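Local coordinates for protein dihydroorotase (Saccharomyces cerevisiae S288C, PDB 6L0A) that catalyses the reversible, zinc-dependent interconversion of N-carbamoyl-L-aspartate and dihydroorotate, the third step of de novo pyrimidine biosynthesis, at residues 179-187 and 231-242; 203-212 and 251-259. All coordinates share one frame; numbering follows the deposited sequence.

Interaction 1 (179-187 and 231-242). With ZN (zinc ion), chain L.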
loop_
_atom_site.group_PDB
_atom_site.type_symbol
_atom_site.label_atom_id
_atom_site.label_comp_id
_atom_site.label_asym_id
_atom_site.label_seq_id
_atom_site.Cartn_x
_atom_site.Cartn_y
_atom_site.Cartn_z
ATOM N N GLU C 179 5.583 -13.306 -15.777
ATOM C CA GLU C 179 4.259 -13.522 -15.220
ATOM C C GLU C 179 3.695 -12.227 -14.637
ATOM O O GLU C 179 4.433 -11.340 -14.209
ATOM C CB GLU C 179 4.310 -14.602 -14.133
ATOM C CG GLU C 179 4.744 -15.986 -14.636
ATOM C CD GLU C 179 3.694 -16.640 -15.517
ATOM O OE1 GLU C 179 2.518 -16.238 -15.418
ATOM O OE2 GLU C 179 4.029 -17.563 -16.304
ATOM N N HIS C 180 2.363 -12.146 -14.614
ATOM C CA HIS C 180 1.600 -11.033 -14.043
ATOM C C HIS C 180 2.304 -9.681 -14.096
ATOM O O HIS C 180 2.670 -9.123 -13.050
ATOM C CB HIS C 180 1.185 -11.359 -12.592
ATOM C CG HIS C 180 2.253 -11.999 -11.751
ATOM N ND1 HIS C 180 3.525 -11.483 -11.626
ATOM C CD2 HIS C 180 2.214 -13.098 -10.958
ATOM C CE1 HIS C 180 4.231 -12.251 -10.813
ATOM N NE2 HIS C 180 3.459 -13.238 -10.392
ATOM N N CYS C 181 2.481 -9.141 -15.306
ATOM C CA CYS C 181 3.080 -7.816 -15.454
ATOM C C CYS C 181 2.214 -6.762 -14.792
ATOM O O CYS C 181 0.976 -6.810 -14.866
ATOM C CB CYS C 181 3.269 -7.447 -16.925
ATOM S SG CYS C 181 4.614 -8.317 -17.724
ATOM N N THR C 182 2.868 -5.770 -14.184
ATOM C CA THR C 182 2.125 -4.723 -13.507
ATOM C C THR C 182 2.526 -3.312 -13.891
ATOM O O THR C 182 1.892 -2.374 -13.414
ATOM C CB THR C 182 2.270 -4.868 -11.989
ATOM O OG1 THR C 182 3.664 -4.810 -11.652
ATOM C CG2 THR C 182 1.674 -6.174 -11.532
ATOM N N SER C 183 3.561 -3.126 -14.713
ATOM C CA SER C 183 4.094 -1.795 -14.970
ATOM C C SER C 183 4.133 -1.495 -16.460
ATOM O O SER C 183 4.310 -2.393 -17.289
ATOM C CB SER C 183 5.498 -1.645 -14.389
ATOM O OG SER C 183 6.424 -2.452 -15.092
ATOM N N GLU C 184 3.959 -0.214 -16.793
ATOM C CA GLU C 184 4.149 0.220 -18.172
ATOM C C GLU C 184 5.540 -0.134 -18.665
ATOM O O GLU C 184 5.715 -0.516 -19.832
ATOM C CB GLU C 184 3.911 1.727 -18.300
ATOM C CG GLU C 184 4.160 2.220 -19.710
ATOM C CD GLU C 184 3.962 3.710 -19.875
ATOM O OE1 GLU C 184 4.487 4.476 -19.044
ATOM O OE2 GLU C 184 3.271 4.104 -20.836
ATOM N N SER C 185 6.544 -0.010 -17.790
ATOM C CA SER C 185 7.908 -0.345 -18.183
ATOM C C SER C 185 7.997 -1.782 -18.669
ATOM O O SER C 185 8.653 -2.062 -19.680
ATOM C CB SER C 185 8.874 -0.118 -17.018
ATOM O OG SER C 185 9.046 1.264 -16.783
ATOM N N ALA C 186 7.348 -2.712 -17.958
ATOM C CA ALA C 186 7.397 -4.109 -18.373
ATOM C C ALA C 186 6.682 -4.316 -19.699
ATOM O O ALA C 186 7.167 -5.070 -20.551
ATOM C CB ALA C 186 6.789 -5.009 -17.299
ATOM N N ILE C 187 5.525 -3.667 -19.889
ATOM C CA ILE C 187 4.792 -3.800 -21.150
ATOM C C ILE C 187 5.666 -3.356 -22.320
ATOM O O ILE C 187 5.754 -4.041 -23.350
ATOM C CB ILE C 187 3.475 -3.003 -21.103
ATOM C CG1 ILE C 187 2.501 -3.593 -20.078
ATOM C CG2 ILE C 187 2.810 -2.979 -22.478
ATOM C CD1 ILE C 187 2.351 -5.113 -20.163
ATOM N N PRO C 231 3.138 -8.863 -7.839
ATOM C CA PRO C 231 3.598 -7.490 -7.617
ATOM C C PRO C 231 2.401 -6.613 -7.293
ATOM O O PRO C 231 1.265 -6.943 -7.695
ATOM C CB PRO C 231 4.249 -7.087 -8.951
ATOM C CG PRO C 231 4.262 -8.356 -9.814
ATOM C CD PRO C 231 3.179 -9.237 -9.262
ATOM N N VAL C 232 2.625 -5.554 -6.513
ATOM C CA VAL C 232 1.512 -4.711 -6.101
ATOM C C VAL C 232 0.950 -3.992 -7.320
ATOM O O VAL C 232 1.667 -3.724 -8.293
ATOM C CB VAL C 232 1.956 -3.701 -5.024
ATOM C CG1 VAL C 232 2.569 -4.427 -3.811
ATOM C CG2 VAL C 232 2.929 -2.670 -5.603
ATOM N N ALA C 233 -0.344 -3.676 -7.268
ATOM C CA ALA C 233 -0.939 -2.798 -8.268
ATOM C C ALA C 233 -0.353 -1.397 -8.125
ATOM O O ALA C 233 -0.153 -0.904 -7.008
ATOM C CB ALA C 233 -2.464 -2.766 -8.111
ATOM N N LYS C 234 -0.055 -0.759 -9.247
ATOM C CA LYS C 234 0.789 0.432 -9.261
ATOM C C LYS C 234 -0.053 1.645 -9.667
ATOM O O LYS C 234 -1.149 1.810 -9.118
ATOM C CB LYS C 234 2.011 0.172 -10.129
ATOM C CG LYS C 234 2.898 -0.907 -9.500
ATOM C CD LYS C 234 4.027 -1.341 -10.404
ATOM C CE LYS C 234 4.972 -2.285 -9.658
ATOM N NZ LYS C 234 4.408 -3.644 -9.293
ATOM N N LEU C 235 0.406 2.487 -10.567
ATOM C CA LEU C 235 -0.230 3.781 -10.760
ATOM C C LEU C 235 -1.257 3.723 -11.885
ATOM O O LEU C 235 -1.285 2.770 -12.674
ATOM C CB LEU C 235 0.833 4.827 -11.060
ATOM C CG LEU C 235 1.948 4.885 -10.016
ATOM C CD1 LEU C 235 2.923 6.010 -10.337
ATOM C CD2 LEU C 235 1.356 5.055 -8.631
ATOM N N PRO C 236 -2.143 4.718 -11.980
ATOM C CA PRO C 236 -3.088 4.728 -13.114
ATOM C C PRO C 236 -2.420 4.611 -14.480
ATOM O O PRO C 236 -2.988 3.968 -15.376
ATOM C CB PRO C 236 -3.809 6.073 -12.938
ATOM C CG PRO C 236 -3.775 6.310 -11.464
ATOM C CD PRO C 236 -2.428 5.812 -11.026
ATOM N N ASN C 237 -1.240 5.207 -14.676
ATOM C CA ASN C 237 -0.552 5.089 -15.964
ATOM C C ASN C 237 -0.139 3.647 -16.243
ATOM O O ASN C 237 -0.131 3.207 -17.401
ATOM C CB ASN C 237 0.676 6.006 -15.993
ATOM C CG ASN C 237 1.531 5.826 -17.250
ATOM O OD1 ASN C 237 1.157 6.265 -18.342
ATOM N ND2 ASN C 237 2.695 5.195 -17.093
ATOM N N ASP C 238 0.224 2.904 -15.203
ATOM C CA ASP C 238 0.527 1.489 -15.373
ATOM C C ASP C 238 -0.725 0.698 -15.721
ATOM O O ASP C 238 -0.734 -0.075 -16.685
ATOM C CB ASP C 238 1.174 0.947 -14.100
ATOM C CG ASP C 238 2.436 1.674 -13.757
ATOM O OD1 ASP C 238 3.346 1.667 -14.613
ATOM O OD2 ASP C 238 2.527 2.248 -12.640
ATOM N N LYS C 239 -1.801 0.877 -14.951
ATOM C CA LYS C 239 -3.027 0.159 -15.269
ATOM C C LYS C 239 -3.488 0.463 -16.693
ATOM O O LYS C 239 -3.985 -0.432 -17.392
ATOM C CB LYS C 239 -4.128 0.494 -14.266
ATOM C CG LYS C 239 -5.437 -0.208 -14.588
ATOM C CD LYS C 239 -6.490 0.017 -13.515
ATOM C CE LYS C 239 -7.368 1.203 -13.863
ATOM N NZ LYS C 239 -8.609 1.182 -13.047
ATOM N N LYS C 240 -3.317 1.719 -17.144
ATOM C CA LYS C 240 -3.661 2.077 -18.521
ATOM C C LYS C 240 -2.881 1.235 -19.517
ATOM O O LYS C 240 -3.450 0.739 -20.499
ATOM C CB LYS C 240 -3.403 3.572 -18.771
ATOM C CG LYS C 240 -3.033 3.952 -20.238
ATOM C CD LYS C 240 -3.563 5.346 -20.620
ATOM C CE LYS C 240 -2.734 6.073 -21.707
ATOM N NZ LYS C 240 -1.995 5.195 -22.675
ATOM N N ALA C 241 -1.568 1.078 -19.292
ATOM C CA ALA C 241 -0.746 0.280 -20.192
ATOM C C ALA C 241 -1.163 -1.184 -20.166
ATOM O O ALA C 241 -1.178 -1.843 -21.211
ATOM C CB ALA C 241 0.736 0.419 -19.829
ATOM N N LEU C 242 -1.499 -1.716 -18.979
ATOM C CA LEU C 242 -1.879 -3.125 -18.887
ATOM C C LEU C 242 -3.181 -3.402 -19.626
ATOM O O LEU C 242 -3.305 -4.422 -20.309
ATOM C CB LEU C 242 -2.029 -3.556 -17.426
ATOM C CG LEU C 242 -0.825 -3.342 -16.511
ATOM C CD1 LEU C 242 -1.177 -3.729 -15.086
ATOM C CD2 LEU C 242 0.364 -4.165 -16.977
HETATM ZN ZN ZN L . 3.640 -14.012 -8.408
HETATM O O HOH W 1 -0.280 -2.255 -11.704
HETATM O O HOH W 2 6.176 1.835 -15.391
#

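Interaction 2 (203-212 and 251-259). With ZN (zinc ion), chain K; LMR ((2S)-2-hydroxybutanedioic acid), chain M.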
loop_
_atom_site.group_PDB
_atom_site.type_symbol
_atom_site.label_atom_id
_atom_site.label_comp_id
_atom_site.label_asym_id
_atom_site.label_seq_id
_atom_site.Cartn_x
_atom_site.Cartn_y
_atom_site.Cartn_z
ATOM N N VAL C 203 6.505 -16.223 -31.051
ATOM C CA VAL C 203 6.692 -15.631 -29.728
ATOM C C VAL C 203 7.537 -16.564 -28.870
ATOM O O VAL C 203 7.193 -17.734 -28.675
ATOM C CB VAL C 203 5.343 -15.346 -29.059
ATOM C CG1 VAL C 203 5.558 -14.930 -27.591
ATOM C CG2 VAL C 203 4.573 -14.272 -29.826
ATOM N N LYS C 204 8.640 -16.041 -28.341
ATOM C CA LYS C 204 9.451 -16.754 -27.364
ATOM C C LYS C 204 9.324 -16.193 -25.957
ATOM O O LYS C 204 9.469 -16.938 -24.980
ATOM C CB LYS C 204 10.931 -16.716 -27.766
ATOM C CG LYS C 204 11.292 -17.593 -28.954
ATOM C CD LYS C 204 11.323 -19.063 -28.574
ATOM C CE LYS C 204 11.796 -19.916 -29.744
ATOM N NZ LYS C 204 11.240 -21.295 -29.663
ATOM N N VAL C 205 9.104 -14.894 -25.835
ATOM C CA VAL C 205 8.979 -14.234 -24.544
ATOM C C VAL C 205 7.587 -13.640 -24.488
ATOM O O VAL C 205 7.239 -12.781 -25.307
ATOM C CB VAL C 205 10.056 -13.159 -24.346
ATOM C CG1 VAL C 205 9.823 -12.415 -23.033
ATOM C CG2 VAL C 205 11.438 -13.815 -24.360
ATOM N N ALA C 206 6.775 -14.127 -23.557
ATOM C CA ALA C 206 5.421 -13.638 -23.381
ATOM C C ALA C 206 5.276 -13.069 -21.977
ATOM O O ALA C 206 6.193 -13.136 -21.158
ATOM C CB ALA C 206 4.396 -14.745 -23.628
ATOM N N ALA C 207 4.111 -12.491 -21.725
ATOM C CA ALA C 207 3.764 -11.958 -20.419
ATOM C C ALA C 207 2.322 -12.334 -20.144
ATOM O O ALA C 207 1.487 -12.311 -21.055
ATOM C CB ALA C 207 3.932 -10.437 -20.365
ATOM N N THR C 208 2.032 -12.719 -18.910
ATOM C CA THR C 208 0.646 -12.938 -18.537
ATOM C C THR C 208 0.114 -11.702 -17.820
ATOM O O THR C 208 0.868 -10.937 -17.214
ATOM C CB THR C 208 0.480 -14.180 -17.662
ATOM O OG1 THR C 208 1.345 -14.095 -16.518
ATOM C CG2 THR C 208 0.778 -15.472 -18.472
ATOM N N LEU C 209 -1.192 -11.482 -17.942
ATOM C CA LEU C 209 -1.869 -10.403 -17.239
ATOM C C LEU C 209 -2.993 -10.998 -16.411
ATOM O O LEU C 209 -3.713 -11.884 -16.876
ATOM C CB LEU C 209 -2.412 -9.356 -18.216
ATOM C CG LEU C 209 -1.326 -8.689 -19.074
ATOM C CD1 LEU C 209 -1.967 -7.888 -20.203
ATOM C CD2 LEU C 209 -0.423 -7.792 -18.221
ATOM N N THR C 210 -3.115 -10.536 -15.170
ATOM C CA THR C 210 -4.131 -11.029 -14.264
ATOM C C THR C 210 -5.438 -10.291 -14.495
ATOM O O THR C 210 -5.494 -9.277 -15.193
ATOM C CB THR C 210 -3.725 -10.819 -12.812
ATOM O OG1 THR C 210 -3.743 -9.409 -12.539
ATOM C CG2 THR C 210 -2.332 -11.385 -12.546
ATOM N N ALA C 211 -6.492 -10.804 -13.874
ATOM C CA ALA C 211 -7.746 -10.060 -13.838
ATOM C C ALA C 211 -7.615 -8.823 -12.960
ATOM O O ALA C 211 -8.031 -7.726 -13.348
ATOM C CB ALA C 211 -8.876 -10.955 -13.337
ATOM N N HIS C 212 -7.015 -8.969 -11.777
ATOM C CA HIS C 212 -7.117 -7.876 -10.809
ATOM C C HIS C 212 -6.223 -6.693 -11.174
ATOM O O HIS C 212 -6.546 -5.552 -10.826
ATOM C CB HIS C 212 -6.828 -8.373 -9.391
ATOM C CG HIS C 212 -5.591 -9.209 -9.256
ATOM N ND1 HIS C 212 -5.548 -10.542 -9.611
ATOM C CD2 HIS C 212 -4.371 -8.914 -8.753
ATOM C CE1 HIS C 212 -4.345 -11.025 -9.349
ATOM N NE2 HIS C 212 -3.615 -10.060 -8.817
ATOM N N PRO C 251 -0.133 -11.546 -29.698
ATOM C CA PRO C 251 -0.014 -12.926 -29.206
ATOM C C PRO C 251 0.958 -13.105 -28.051
ATOM O O PRO C 251 1.073 -14.223 -27.540
ATOM C CB PRO C 251 0.479 -13.681 -30.448
ATOM C CG PRO C 251 1.318 -12.662 -31.158
ATOM C CD PRO C 251 0.623 -11.336 -30.947
ATOM N N TYR C 252 1.659 -12.056 -27.614
ATOM C CA TYR C 252 2.603 -12.190 -26.514
ATOM C C TYR C 252 2.038 -11.681 -25.189
ATOM O O TYR C 252 2.798 -11.531 -24.221
ATOM C CB TYR C 252 3.922 -11.483 -26.840
ATOM C CG TYR C 252 3.801 -10.183 -27.616
ATOM C CD1 TYR C 252 3.873 -10.168 -29.006
ATOM C CD2 TYR C 252 3.646 -8.970 -26.956
ATOM C CE1 TYR C 252 3.781 -8.982 -29.717
ATOM C CE2 TYR C 252 3.551 -7.775 -27.658
ATOM C CZ TYR C 252 3.623 -7.788 -29.036
ATOM O OH TYR C 252 3.530 -6.603 -29.735
ATOM N N PHE C 253 0.728 -11.422 -25.124
ATOM C CA PHE C 253 0.020 -11.161 -23.873
ATOM C C PHE C 253 -1.149 -12.131 -23.785
ATOM O O PHE C 253 -1.920 -12.255 -24.741
ATOM C CB PHE C 253 -0.499 -9.711 -23.789
ATOM C CG PHE C 253 0.578 -8.661 -23.874
ATOM C CD1 PHE C 253 1.539 -8.550 -22.886
ATOM C CD2 PHE C 253 0.611 -7.764 -24.936
ATOM C CE1 PHE C 253 2.531 -7.586 -22.964
ATOM C CE2 PHE C 253 1.595 -6.790 -25.011
ATOM C CZ PHE C 253 2.554 -6.702 -24.026
ATOM N N PHE C 254 -1.278 -12.836 -22.662
ATOM C CA PHE C 254 -2.454 -13.671 -22.468
ATOM C C PHE C 254 -2.737 -13.811 -20.980
ATOM O O PHE C 254 -1.985 -13.325 -20.135
ATOM C CB PHE C 254 -2.318 -15.043 -23.169
ATOM C CG PHE C 254 -1.037 -15.787 -22.882
ATOM C CD1 PHE C 254 0.036 -15.709 -23.756
ATOM C CD2 PHE C 254 -0.930 -16.616 -21.770
ATOM C CE1 PHE C 254 1.207 -16.424 -23.518
ATOM C CE2 PHE C 254 0.237 -17.331 -21.527
ATOM C CZ PHE C 254 1.306 -17.232 -22.403
ATOM N N PHE C 255 -3.856 -14.468 -20.677
ATOM C CA PHE C 255 -4.438 -14.461 -19.340
ATOM C C PHE C 255 -3.727 -15.433 -18.414
ATOM O O PHE C 255 -3.603 -16.623 -18.724
ATOM C CB PHE C 255 -5.916 -14.837 -19.420
ATOM C CG PHE C 255 -6.621 -14.898 -18.093
ATOM C CD1 PHE C 255 -6.565 -13.834 -17.209
ATOM C CD2 PHE C 255 -7.380 -16.017 -17.752
ATOM C CE1 PHE C 255 -7.244 -13.891 -16.002
ATOM C CE2 PHE C 255 -8.067 -16.076 -16.552
ATOM C CZ PHE C 255 -8.000 -15.003 -15.675
ATOM N N GLY C 256 -3.286 -14.927 -17.264
ATOM C CA GLY C 256 -2.902 -15.781 -16.150
ATOM C C GLY C 256 -3.432 -15.118 -14.899
ATOM O O GLY C 256 -3.023 -13.996 -14.592
ATOM N N SER C 257 -4.360 -15.757 -14.193
ATOM C CA SER C 257 -5.080 -15.039 -13.145
ATOM C C SER C 257 -4.188 -14.715 -11.957
ATOM O O SER C 257 -4.395 -13.699 -11.280
ATOM C CB SER C 257 -6.278 -15.859 -12.668
ATOM O OG SER C 257 -5.863 -17.042 -12.010
ATOM N N ASP C 258 -3.217 -15.575 -11.673
ATOM C CA ASP C 258 -2.558 -15.590 -10.370
ATOM C C ASP C 258 -3.594 -15.576 -9.253
ATOM O O ASP C 258 -3.427 -14.907 -8.233
ATOM C CB ASP C 258 -1.578 -14.422 -10.213
ATOM C CG ASP C 258 -0.627 -14.628 -9.049
ATOM O OD1 ASP C 258 -0.506 -15.789 -8.612
ATOM O OD2 ASP C 258 -0.040 -13.643 -8.535
ATOM N N SER C 259 -4.699 -16.295 -9.457
ATOM C CA SER C 259 -5.651 -16.442 -8.361
ATOM C C SER C 259 -4.958 -17.135 -7.191
ATOM O O SER C 259 -4.388 -18.220 -7.350
ATOM C CB SER C 259 -6.884 -17.222 -8.813
ATOM O OG SER C 259 -7.752 -17.433 -7.714
HETATM ZN ZN ZN K . 1.288 -16.790 -8.647
HETATM C C1 LMR M . 2.202 -14.520 -5.910
HETATM O O1A LMR M . 1.934 -14.890 -7.084
HETATM O O1B LMR M . 3.078 -13.639 -5.785
HETATM C C2 LMR M . 1.513 -15.109 -4.656
HETATM O O2 LMR M . 0.761 -14.196 -3.880
HETATM C C3 LMR M . 0.457 -16.085 -5.057
HETATM C C4 LMR M . 0.374 -16.910 -3.794
HETATM O O4A LMR M . -0.081 -16.441 -2.694
HETATM O O4B LMR M . 0.807 -18.062 -3.935
HETATM O O HOH W 3 -0.376 -13.896 -14.105
HETATM O O HOH W 4 -6.674 -12.350 -11.253
HETATM O O HOH W 5 -0.692 -10.953 -8.657
#

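Interaction 1 (179-187 and 231-242)
H180 and P231 meet at the deeply buried end of this contact. CD of P231 lies over one face of the imidazole, 3.7 Å from the ring centroid, a CH-pi contact, while CB of E179 covers the ring centre from its own segment. Rigid and apolar, proline suits a site beside a ligating ring whose NE2 must point at zinc, bound at 2.1 Å; H137 and K98, probably carboxylated, belong to the same metal site. The prolyl ring, which follows a cis peptide bond, packs CB and CG against CG2 of T182. The T182 hydroxyl is shared by E157 and K234, whose NZ donates to OG1 across 2.7 Å and to the carbonyl oxygen of V232, on a lone pair in the carbonyl plane. A bend at the last torsion of K234 (chi4 68°) turns the ammonium to both oxygens. A water within this part donates to T182 O and accepts from K234 N. On the helix side of T182, CD2 of L242 fits against CG1 of I187 at 3.8 Å, a branched aliphatic pair between helices.

Outward, burial gives way to more exposed polar pairings. D238 OD1 accepts from E184 N on its anti side over 2.9 Å in a nearly straight bond (174°), while OD2 takes L235 N, so one carboxylate joins two helix starts. Farther out, the extended E184 chain brings OE1 to N237 ND2 at 2.7 Å; the donor sits above the carboxylate plane, and N237 is solvent-exposed. A second water bridges D238 OD1 and S185 N.

Helices 184-193 and 236-246 thus lie side by side at their N termini. Helix 156-170 borders the first through A186 and S185, strand 205-209 lies against C181 and L242, and helix 218-221 touches V232 and L235.

Interaction 2 (203-212 and 251-259)
A207 with F253, T208 with F254 and L209 with F255 are the register pairs of a parallel bridge. Four bonds hold them: A207 N donates to Y252 O and L209 N to F254 O, while A207 O and L209 O accept from F254 N and G256 N, the last at 3.1 Å from above the carbonyl plane. The CA hydrogens of F253, T208 and T210 add weak contacts to carbonyl oxygens.

Apolar contacts use both faces. On one, A206 CB and T208 CG2 approach the F254 ring from the same side, 3.6 Å from CE1 and CE2 respectively; small side chains make room for it. On the other, A207 CB meets the F253 ring at its edge, 4.0 Å from CD1, and L209 CD1 nears F253 CB. G256, without a side chain, lets its backbone pass close to T208 CB.

Water bridges polar groups at the C-terminal end. One molecule donates to T208 OG1 and G256 O; that hydroxyl also bonds E179. A second joins S257 O to H212 ND1; a third, in the ring plane, lies 3.1 Å from H212 NE2 and probably donates to D258 OD2.

D258 OD1 binds the zinc ion not held by H180, 2.1 Å away, a site completed by H14, H16 and K98; malate O1A approaches this metal at 2.5 Å. D258 follows strand 253-255, and ligands after strand C-terminal ends are characteristic of the amidohydrolase TIM barrel.

From the N terminus, the chain leaves strand 175-178 through 179-187 into helix 184-193, then enters strand 205-209 within 203-212. Residues 231-242 come back to 179-187, so interaction 1 closes a loop of 43 intervening residues. Helix 236-246 leads on to 251-259, where interaction 2 closes a loop of 38. The segments alternate along the sequence, so the two loops cross rather than nest. Interaction 1 joins the starts of helices 184-193 and 236-246; interaction 2 joins strands 205-209 and 253-255, each following one of those helices. They meet where C181 SG packs on A207 CB and where H180 CD2 packs on D258 OD2, the latter uniting ligands of the two zinc ions.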